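Local coordinates for putative lipoprotein YcdA (Bacillus subtilis subsp. subtilis str. 168, PDB 4R4G) that is of unknown function but is probably a membrane-attached lipoprotein, built from an Ig-like domain and an alpha-beta domain joined by a kinked helix, at residues K225-S228 with A234-E237. Sequence-based numbering, arbitrary orientation.
Sequences KTTS and AIVE
Ile-235 lies opposite two residues, Thr-227 and Ser-228, at a classic beta bulge, set in the antiparallel hairpin of strands 221-230 and 233-244 in the C-terminal domain. The bulge turns the CB of Thr-227 toward the partner strand, and with chi1 at 54° its OG1 sits between the backbone N and the carbonyl carbon. From there OG1 donates to Ile-235 O at 3.2 Å, coming from above the carbonyl plane, while Thr-227 N meets the same oxygen almost head-on, at a C=O...N angle of 168° and 2.8 Å. Two bonds from one residue thus grip this carbonyl. The Thr-227 and Glu-237 side chains cross at about a right angle, with Thr-227 CG2 3.5 Å from Glu-237 CB. With an alanine here in place of Thr-227, Ile-235 O would probably keep the backbone N-H as its one remaining donor from segment 225-228, and a gap would open beside the Glu-237 chain. Where Thr-226 and Val-236 form a non-hydrogen-bonded pair, their side chains share the face covered by helix 145-157; Thr-226 OG1 is hydrogen-bonded to Ser-146 of that helix and meets Val-236 CG2 at 3.9 Å. Beyond it, Lys-225 and Glu-237 form a hydrogen-bonded pair, and the Lys-225 chain leads away, its NZ hydrogen-bonded to a tetraethylene glycol probably left from crystallisation. Past the bulge, Ile-235 N bonds to Ser-228 O, and Ser-228 OG rests 3.5 Å from Ile-235 CB.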
ATOM      1  N   LYS A 225      -4.651  -0.809   2.475  1.00 66.56           N
ATOM      2  CA  LYS A 225      -3.585  -0.511   3.423  1.00 64.97           C
ATOM      3  C   LYS A 225      -2.250  -0.863   2.844  1.00 66.54           C
ATOM      4  O   LYS A 225      -2.078  -1.990   2.397  1.00 66.81           O
ATOM      5  CB  LYS A 225      -3.778  -1.278   4.745  1.00 67.41           C
ATOM      6  CG  LYS A 225      -2.827  -0.782   5.825  1.00 76.97           C
ATOM      7  CD  LYS A 225      -2.636  -1.710   6.999  1.00 84.18           C
ATOM      8  CE  LYS A 225      -1.473  -1.162   7.801  1.00 91.61           C
ATOM      9  NZ  LYS A 225      -1.269  -1.848   9.106  1.00 94.73           N
ATOM     10  N   THR A 226      -1.299   0.077   2.868  1.00 62.03           N
ATOM     11  CA  THR A 226       0.093  -0.194   2.487  1.00 61.58           C
ATOM     12  C   THR A 226       0.707  -1.032   3.626  1.00 66.46           C
ATOM     13  O   THR A 226       0.701  -0.588   4.787  1.00 65.51           O
ATOM     14  CB  THR A 226       0.866   1.092   2.244  1.00 59.74           C
ATOM     15  OG1 THR A 226       0.144   1.882   1.301  1.00 57.61           O
ATOM     16  CG2 THR A 226       2.253   0.825   1.730  1.00 57.44           C
ATOM     17  N   THR A 227       1.175  -2.247   3.304  1.00 62.63           N
ATOM     18  CA  THR A 227       1.723  -3.151   4.302  1.00 62.60           C
ATOM     19  C   THR A 227       3.272  -3.116   4.328  1.00 70.10           C
ATOM     20  O   THR A 227       3.864  -3.353   5.388  1.00 71.18           O
ATOM     21  CB  THR A 227       1.151  -4.550   4.107  1.00 69.61           C
ATOM     22  OG1 THR A 227       1.362  -5.002   2.763  1.00 72.07           O
ATOM     23  CG2 THR A 227      -0.324  -4.606   4.436  1.00 65.12           C
ATOM     24  N   SER A 228       3.925  -2.785   3.196  1.00 68.02           N
ATOM     25  CA  SER A 228       5.389  -2.687   3.112  1.00 68.50           C
ATOM     26  C   SER A 228       5.830  -1.792   1.982  1.00 73.73           C
ATOM     27  O   SER A 228       5.190  -1.761   0.940  1.00 74.65           O
ATOM     28  CB  SER A 228       6.026  -4.062   2.929  1.00 72.20           C
ATOM     29  OG  SER A 228       5.416  -4.806   1.890  1.00 80.21           O
ATOM     30  N   ALA A 234       5.890  -0.371  -3.391  1.00 78.22           N
ATOM     31  CA  ALA A 234       5.114  -0.732  -2.196  1.00 74.50           C
ATOM     32  C   ALA A 234       4.172  -1.891  -2.432  1.00 75.13           C
ATOM     33  O   ALA A 234       3.854  -2.209  -3.578  1.00 75.75           O
ATOM     34  CB  ALA A 234       4.302   0.459  -1.719  1.00 74.31           C
ATOM     35  N   ILE A 235       3.695  -2.495  -1.327  1.00 68.99           N
ATOM     36  CA  ILE A 235       2.688  -3.558  -1.318  1.00 67.81           C
ATOM     37  C   ILE A 235       1.459  -3.027  -0.595  1.00 70.65           C
ATOM     38  O   ILE A 235       1.524  -2.698   0.594  1.00 70.10           O
ATOM     39  CB  ILE A 235       3.167  -4.928  -0.738  1.00 70.66           C
ATOM     40  CG1 ILE A 235       4.329  -5.517  -1.563  1.00 72.55           C
ATOM     41  CG2 ILE A 235       1.993  -5.939  -0.601  1.00 70.43           C
ATOM     42  CD1 ILE A 235       4.056  -5.739  -3.092  1.00 88.21           C
ATOM     43  N   VAL A 236       0.345  -2.930  -1.335  1.00 66.45           N
ATOM     44  CA  VAL A 236      -0.935  -2.479  -0.829  1.00 64.11           C
ATOM     45  C   VAL A 236      -1.825  -3.699  -0.707  1.00 69.94           C
ATOM     46  O   VAL A 236      -1.968  -4.483  -1.653  1.00 71.79           O
ATOM     47  CB  VAL A 236      -1.572  -1.367  -1.687  1.00 67.23           C
ATOM     48  CG1 VAL A 236      -2.845  -0.842  -1.022  1.00 67.37           C
ATOM     49  CG2 VAL A 236      -0.601  -0.221  -1.934  1.00 66.81           C
ATOM     50  N   GLU A 237      -2.380  -3.878   0.477  1.00 66.03           N
ATOM     51  CA  GLU A 237      -3.277  -4.964   0.816  1.00 67.07           C
ATOM     52  C   GLU A 237      -4.699  -4.437   0.650  1.00 70.99           C
ATOM     53  O   GLU A 237      -5.137  -3.562   1.403  1.00 71.24           O
ATOM     54  CB  GLU A 237      -2.972  -5.410   2.250  1.00 68.98           C
ATOM     55  CG  GLU A 237      -3.598  -6.711   2.698  1.00 83.82           C
ATOM     56  CD  GLU A 237      -2.824  -7.423   3.794  1.00112.00           C
ATOM     57  OE1 GLU A 237      -1.612  -7.690   3.603  1.00111.18           O
ATOM     58  OE2 GLU A 237      -3.444  -7.742   4.836  1.00106.13           O
TER